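PDB 4EVX: putative phage endolysin from Salmonella enterica subsp. enterica serovar Typhimurium, which probably hydrolyses the beta-1,4 linkages between N-acetylmuramic acid and N-acetylglucosamine in peptidoglycan, as a lysozyme of glycosyl hydrolase family 24. Local coordinates for residues A[40-43]-A[44-47]; A[49-52]-A[53-56]; A[89-92]-A[93-97]. All blocks are in the same frame, centred on the assembly; numbering follows the deposited sequence. Where two conformers were deposited one is given.

Contact 1 (A[40-43]-A[44-47]); sequences MLTP and DETL
Between T42 and E45 the backbone reverses in a type I beta turn with P43 and D44 at its corners, closed by a weak hydrogen bond of 3.3 Å from E45 N to T42 O. The turn lies in the loop that leads from strand 39-40 to helix 52-73 and illustrates how a short polar turn can be tied by a side chain as well as by its backbone. The tie is the carboxylate of E45. Its chain runs extended beyond CG (chi2 172°) and returns obliquely across the T42 side chain, bringing a single oxygen to the first residue of the turn. There OE1 takes two donors. The backbone T42 N approaches almost in line with the C-O bond and lies 2.9 Å from E45 OE1, in a nearly straight bond (167° at the hydrogen). The hydroxyl of T42 donates to the same oxygen from well above the carboxylate plane, with OG1 tucked between its own backbone N and carbonyl carbon (chi1 61°), the rotamer that sets it beside that N-H. Two donors from one residue thus hold OE1 at the start of the turn, and would be expected to favour the ionised form of the carboxylate. Next to these polar bonds lies an apolar contact. L41, buried, crosses the E45 side chain at about a right angle, its CD2 3.6 Å from E45 OE1, and both L41 methyls come against the L47 side chain. Both leucines also touch I35, so residues on either side of the turn pack on strand 34-35. L47 O receives a hydrogen bond from the dimethylated lysine at position 25, while at the leucine pair the closest atoms are L41 CD1 and L47 CD1, 3.9 Å apart.

Contact 2 (A[49-52]-A[53-56]); sequences FITP and DQAE
T51 and Q54 cross obliquely and exchange hydrogen bonds in both directions, forming a capping box at the start of helix 52-73, a textbook answer to the problem of amides that lack a carbonyl one turn earlier. T51 is the N-cap. Its OG1 stands between its own backbone N and carbonyl carbon (chi1 71°), turned into the first turn of the helix, where it accepts from Q54 N; the distance from Q54 N to T51 OG1 is 3.0 Å. In the reverse direction the Q54 side chain, extended beyond CG, doubles back beside T51 and presents its amide oxygen to the backbone of the cap residue. T51 N lies 2.9 Å from Q54 OE1 and points at it almost straight, yet it meets the amide from above its plane, 46° out of it. The N-H therefore comes to the oxygen obliquely and not on a lone pair. Buried I50 packs against this same amide oxygen, with Q54 OE1 3.3 Å from I50 CB. I50 reaches past the box: its CG1 branch is extended to CD1, which lies over A55, 3.8 Å from A55 CB. This apolar touch pairs a residue before the N-cap with one inside the first turn, and A55 in turn meets L21. Regular helix bonding starts at once, from A55 N to T51 O and from E56 N to P52 O. E56 bends at chi2 and carries its carboxylate toward the dimethylated lysine at position 16, which hydrogen-bonds to E56 OE1. A water bridges P52 O and E56 OE1, donating to P52 O at 2.9 Å and to E56 OE1 at 3.2 Å.

Contact 3 (A[89-92]-A[93-97]); sequences LMFS and IGHQR
Near the C-terminal end of helix 80-94, I93 N bonds to L89 O and G94 N to M90 O; the residues from H95 on are irregular, and the side chains of H95 and R97 fold back on the helix. L89 O is gripped twice, since S92 OG also donates to it. H95 lays its ring on F91 in a face-to-face stack, centroids 3.8 Å apart and planes 16° from parallel, with H95 CE1 over the rim of the phenyl ring. The imidazole is held there by its edge: ND1 donates in the ring plane to a lone pair of F91 O, at 2.8 Å from H95 ND1. R97, bent at chi3 (-62°), brings its guanidinium edge-on to the next carbonyl, with R97 NH2 2.8 Å from S92 O. The two side chains thus serve carbonyls at the helix C-terminus. L89 CD1 and I93 CD1 also meet, 3.8 Å apart, their side chains crossing at an angle. Around them, D79 of the third subunit forms a salt bridge with R97 and F81 of that subunit packs on F91, L86 of the second subunit lies against L89, and L59 and L63 of helix 52-73 cover F91.

How the contacts relate
The three contacts show local side chains bonding to the backbone at a turn, a helix start and a helix end. Contacts 1 and 2 follow each other in the loop and helix start after strand 39-40, their centres about 14 Å apart; contact 1 is a surface turn, contact 2 partly buried. Both use a side-chain oxygen that returns to a threonine N-H three residues back, a carboxylate in one and a carboxamide in the other. Contact 3, its centre about 20 Å from those of the other two, is also partly buried, with L89 to S92 buried. It reverses the polarity: donors of cationic and aromatic side chains meet carbonyls. It also has the most intersubunit company.

Contact 1 (A[40-43]-A[44-47])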
loop_
_atom_site.group_PDB
_atom_site.type_symbol
_atom_site.label_atom_id
_atom_site.label_comp_id
_atom_site.label_asym_id
_atom_site.label_seq_id
_atom_site.Cartn_x
_atom_site.Cartn_y
_atom_site.Cartn_z
HETATM N N MSE A 40 -5.073 -20.857 2.633
HETATM C CA MSE A 40 -4.792 -21.825 1.577
HETATM C C MSE A 40 -4.197 -23.105 2.190
HETATM O O MSE A 40 -3.186 -23.070 2.856
HETATM C CB MSE A 40 -3.875 -21.238 0.515
HETATM C CG MSE A 40 -3.991 -22.020 -0.777
HETATM SE SE MSE A 40 -2.595 -21.577 -1.943
HETATM C CE MSE A 40 -3.059 -19.836 -2.302
ATOM N N LEU A 41 -4.829 -24.241 1.933
ATOM C CA LEU A 41 -4.391 -25.523 2.460
ATOM C C LEU A 41 -3.111 -25.976 1.729
ATOM O O LEU A 41 -2.917 -25.617 0.589
ATOM C CB LEU A 41 -5.523 -26.552 2.315
ATOM C CG LEU A 41 -6.711 -26.335 3.256
ATOM C CD1 LEU A 41 -7.917 -27.214 2.804
ATOM C CD2 LEU A 41 -6.331 -26.652 4.700
ATOM N N THR A 42 -2.243 -26.736 2.382
ATOM C CA THR A 42 -1.011 -27.238 1.727
ATOM C C THR A 42 -1.404 -28.355 0.755
ATOM O O THR A 42 -2.505 -28.881 0.874
ATOM C CB THR A 42 0.002 -27.712 2.775
ATOM O OG1 THR A 42 -0.602 -28.768 3.510
ATOM C CG2 THR A 42 0.444 -26.599 3.689
ATOM N N PRO A 43 -0.519 -28.752 -0.187
ATOM C CA PRO A 43 -0.895 -29.785 -1.175
ATOM C C PRO A 43 -1.431 -31.124 -0.635
ATOM O O PRO A 43 -2.384 -31.666 -1.200
ATOM C CB PRO A 43 0.421 -30.033 -1.921
ATOM C CG PRO A 43 1.152 -28.757 -1.821
ATOM C CD PRO A 43 0.841 -28.236 -0.454
ATOM N N ASP A 44 -0.826 -31.662 0.418
ATOM C CA ASP A 44 -1.199 -32.989 0.935
ATOM C C ASP A 44 -2.323 -32.981 1.968
ATOM O O ASP A 44 -2.737 -34.067 2.402
ATOM C CB ASP A 44 0.034 -33.651 1.591
ATOM C CG ASP A 44 1.232 -33.855 0.668
ATOM O OD1 ASP A 44 1.021 -33.996 -0.564
ATOM O OD2 ASP A 44 2.378 -33.937 1.187
ATOM N N GLU A 45 -2.800 -31.806 2.405
ATOM C CA GLU A 45 -3.790 -31.792 3.479
ATOM C C GLU A 45 -5.076 -32.520 3.127
ATOM O O GLU A 45 -5.676 -32.313 2.072
ATOM C CB GLU A 45 -4.099 -30.391 3.991
ATOM C CG GLU A 45 -3.222 -30.123 5.187
ATOM C CD GLU A 45 -3.253 -28.714 5.721
ATOM O OE1 GLU A 45 -2.952 -27.767 4.957
ATOM O OE2 GLU A 45 -3.543 -28.565 6.929
ATOM N N THR A 46 -5.479 -33.389 4.033
ATOM C CA THR A 46 -6.623 -34.249 3.815
ATOM C C THR A 46 -7.928 -33.718 4.370
ATOM O O THR A 46 -8.964 -34.297 4.058
ATOM C CB THR A 46 -6.337 -35.584 4.474
ATOM O OG1 THR A 46 -6.213 -35.361 5.884
ATOM C CG2 THR A 46 -5.085 -36.230 3.929
ATOM N N LEU A 47 -7.907 -32.701 5.232
ATOM C CA LEU A 47 -9.134 -32.229 5.856
ATOM C C LEU A 47 -10.104 -31.631 4.842
ATOM O O LEU A 47 -9.700 -31.116 3.805
ATOM C CB LEU A 47 -8.842 -31.193 6.963
ATOM C CG LEU A 47 -8.272 -29.851 6.491
ATOM C CD1 LEU A 47 -9.363 -28.884 6.064
ATOM C CD2 LEU A 47 -7.413 -29.197 7.554
#

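Contact 2 (A[49-52]-A[53-56])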
loop_
_atom_site.group_PDB
_atom_site.type_symbol
_atom_site.label_atom_id
_atom_site.label_comp_id
_atom_site.label_asym_id
_atom_site.label_seq_id
_atom_site.Cartn_x
_atom_site.Cartn_y
_atom_site.Cartn_z
ATOM N N PHE A 49 -13.373 -30.394 6.477
ATOM C CA PHE A 49 -14.054 -29.506 7.395
ATOM C C PHE A 49 -13.130 -29.132 8.553
ATOM O O PHE A 49 -12.308 -29.951 8.991
ATOM C CB PHE A 49 -15.344 -30.149 7.951
ATOM C CG PHE A 49 -16.377 -30.527 6.903
ATOM C CD1 PHE A 49 -17.377 -29.636 6.534
ATOM C CD2 PHE A 49 -16.388 -31.795 6.344
ATOM C CE1 PHE A 49 -18.325 -29.986 5.567
ATOM C CE2 PHE A 49 -17.343 -32.151 5.385
ATOM C CZ PHE A 49 -18.282 -31.232 4.980
ATOM N N ILE A 50 -13.356 -27.956 9.119
ATOM C CA ILE A 50 -12.699 -27.496 10.334
ATOM C C ILE A 50 -13.694 -26.821 11.226
ATOM O O ILE A 50 -14.803 -26.489 10.782
ATOM C CB ILE A 50 -11.495 -26.552 10.082
ATOM C CG1 ILE A 50 -11.918 -25.224 9.355
ATOM C CG2 ILE A 50 -10.351 -27.282 9.416
ATOM C CD1 ILE A 50 -10.867 -24.242 9.147
ATOM N N THR A 51 -13.295 -26.622 12.469
ATOM C CA THR A 51 -14.052 -25.896 13.485
ATOM C C THR A 51 -13.722 -24.412 13.454
ATOM O O THR A 51 -12.645 -24.012 12.968
ATOM C CB THR A 51 -13.765 -26.427 14.871
ATOM O OG1 THR A 51 -12.441 -26.034 15.233
ATOM C CG2 THR A 51 -13.937 -27.926 14.967
ATOM N N PRO A 52 -14.564 -23.550 14.058
ATOM C CA PRO A 52 -14.234 -22.118 14.115
ATOM C C PRO A 52 -12.875 -21.864 14.807
ATOM O O PRO A 52 -12.131 -21.014 14.306
ATOM C CB PRO A 52 -15.400 -21.526 14.910
ATOM C CG PRO A 52 -16.521 -22.440 14.665
ATOM C CD PRO A 52 -15.898 -23.812 14.643
ATOM N N ASP A 53 -12.536 -22.593 15.913
ATOM C CA ASP A 53 -11.230 -22.425 16.590
ATOM C C ASP A 53 -10.129 -22.832 15.672
ATOM O O ASP A 53 -9.126 -22.179 15.694
ATOM C CB ASP A 53 -11.120 -23.255 17.906
ATOM C CG ASP A 53 -11.517 -22.490 19.166
ATOM O OD1 ASP A 53 -12.234 -21.445 19.047
ATOM O OD2 ASP A 53 -11.082 -22.898 20.259
ATOM N N GLN A 54 -10.293 -23.915 14.867
ATOM C CA GLN A 54 -9.232 -24.273 13.903
ATOM C C GLN A 54 -9.083 -23.175 12.868
ATOM O O GLN A 54 -7.969 -22.825 12.506
ATOM C CB GLN A 54 -9.558 -25.615 13.229
ATOM C CG GLN A 54 -9.382 -26.739 14.250
ATOM C CD GLN A 54 -10.102 -27.995 13.880
ATOM O OE1 GLN A 54 -10.834 -28.053 12.896
ATOM N NE2 GLN A 54 -9.921 -29.033 14.658
ATOM N N ALA A 55 -10.199 -22.551 12.429
ATOM C CA ALA A 55 -10.096 -21.461 11.463
ATOM C C ALA A 55 -9.376 -20.249 12.064
ATOM O O ALA A 55 -8.587 -19.590 11.408
ATOM C CB ALA A 55 -11.460 -21.035 11.014
ATOM N N GLU A 56 -9.654 -19.968 13.336
ATOM C CA GLU A 56 -8.990 -18.840 14.008
ATOM C C GLU A 56 -7.492 -19.081 14.069
ATOM O O GLU A 56 -6.712 -18.194 13.779
ATOM C CB GLU A 56 -9.502 -18.658 15.432
ATOM C CG GLU A 56 -9.071 -17.371 16.115
ATOM C CD GLU A 56 -9.822 -16.144 15.619
ATOM O OE1 GLU A 56 -10.884 -16.306 14.978
ATOM O OE2 GLU A 56 -9.372 -15.018 15.922
HETATM O O HOH W 1 -13.302 -18.338 14.362
#

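Contact 3 (A[89-92]-A[93-97])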
loop_
_atom_site.group_PDB
_atom_site.type_symbol
_atom_site.label_atom_id
_atom_site.label_comp_id
_atom_site.label_asym_id
_atom_site.label_seq_id
_atom_site.Cartn_x
_atom_site.Cartn_y
_atom_site.Cartn_z
ATOM N N LEU A 89 -3.614 -4.874 4.282
ATOM C CA LEU A 89 -3.647 -4.578 2.845
ATOM C C LEU A 89 -3.312 -5.810 2.004
ATOM O O LEU A 89 -4.052 -6.158 1.075
ATOM C CB LEU A 89 -2.690 -3.439 2.498
ATOM C CG LEU A 89 -2.589 -3.128 0.982
ATOM C CD1 LEU A 89 -3.897 -2.518 0.440
ATOM C CD2 LEU A 89 -1.421 -2.217 0.659
HETATM N N MSE A 90 -2.189 -6.455 2.327
HETATM C CA MSE A 90 -1.841 -7.669 1.558
HETATM C C MSE A 90 -2.962 -8.728 1.673
HETATM O O MSE A 90 -3.304 -9.407 0.686
HETATM C CB MSE A 90 -0.503 -8.207 2.029
HETATM C CG MSE A 90 0.653 -7.374 1.599
HETATM SE SE MSE A 90 2.338 -8.206 2.079
HETATM C CE MSE A 90 2.279 -7.833 3.774
ATOM N N PHE A 91 -3.551 -8.883 2.883
ATOM C CA PHE A 91 -4.607 -9.871 3.097
ATOM C C PHE A 91 -5.789 -9.559 2.168
ATOM O O PHE A 91 -6.304 -10.452 1.485
ATOM C CB PHE A 91 -5.039 -9.855 4.579
ATOM C CG PHE A 91 -5.862 -11.024 4.980
ATOM C CD1 PHE A 91 -5.280 -12.121 5.607
ATOM C CD2 PHE A 91 -7.169 -11.133 4.558
ATOM C CE1 PHE A 91 -6.003 -13.280 5.836
ATOM C CE2 PHE A 91 -7.919 -12.253 4.873
ATOM C CZ PHE A 91 -7.324 -13.330 5.489
ATOM N N SER A 92 -6.156 -8.263 2.039
ATOM C CA SER A 92 -7.273 -7.900 1.185
ATOM C C SER A 92 -7.006 -8.052 -0.295
ATOM O O SER A 92 -7.939 -8.335 -1.048
ATOM C CB SER A 92 -7.724 -6.475 1.482
ATOM O OG SER A 92 -6.801 -5.484 1.085
ATOM N N ILE A 93 -5.777 -7.841 -0.719
ATOM C CA ILE A 93 -5.381 -8.019 -2.129
ATOM C C ILE A 93 -5.165 -9.509 -2.464
ATOM O O ILE A 93 -5.410 -9.945 -3.602
ATOM C CB ILE A 93 -4.058 -7.211 -2.389
ATOM C CG1 ILE A 93 -4.296 -5.706 -2.342
ATOM C CG2 ILE A 93 -3.425 -7.580 -3.727
ATOM C CD1 ILE A 93 -2.979 -4.871 -2.433
ATOM N N GLY A 94 -4.643 -10.258 -1.510
ATOM C CA GLY A 94 -4.202 -11.624 -1.725
ATOM C C GLY A 94 -5.194 -12.728 -1.620
ATOM O O GLY A 94 -4.817 -13.877 -1.838
ATOM N N HIS A 95 -6.410 -12.405 -1.186
ATOM C CA HIS A 95 -7.458 -13.361 -0.960
ATOM C C HIS A 95 -8.641 -12.997 -1.785
ATOM O O HIS A 95 -9.035 -11.835 -1.877
ATOM C CB HIS A 95 -7.848 -13.382 0.537
ATOM C CG HIS A 95 -6.788 -13.892 1.424
ATOM N ND1 HIS A 95 -5.719 -13.120 1.811
ATOM C CD2 HIS A 95 -6.615 -15.145 1.888
ATOM C CE1 HIS A 95 -4.961 -13.905 2.556
ATOM N NE2 HIS A 95 -5.465 -15.146 2.610
ATOM N N GLN A 96 -9.192 -13.983 -2.410
ATOM C CA GLN A 96 -10.392 -13.804 -3.171
ATOM C C GLN A 96 -11.517 -13.919 -2.150
ATOM O O GLN A 96 -11.501 -14.800 -1.281
ATOM C CB GLN A 96 -10.451 -14.832 -4.317
ATOM C CG GLN A 96 -11.829 -15.201 -4.840
ATOM C CD GLN A 96 -11.886 -16.677 -5.078
ATOM O OE1 GLN A 96 -11.812 -17.135 -6.214
ATOM N NE2 GLN A 96 -11.877 -17.450 -3.992
ATOM N N ARG A 97 -12.452 -12.979 -2.217
ATOM C CA ARG A 97 -13.699 -13.010 -1.473
ATOM C C ARG A 97 -14.837 -13.028 -2.487
ATOM O O ARG A 97 -14.646 -12.727 -3.681
ATOM C CB ARG A 97 -13.843 -11.823 -0.543
ATOM C CG ARG A 97 -12.881 -11.871 0.618
ATOM C CD ARG A 97 -12.823 -10.521 1.264
ATOM N NE ARG A 97 -12.328 -9.524 0.320
ATOM C CZ ARG A 97 -11.072 -9.445 -0.112
ATOM N NH1 ARG A 97 -10.131 -10.258 0.386
ATOM N NH2 ARG A 97 -10.727 -8.505 -0.987
#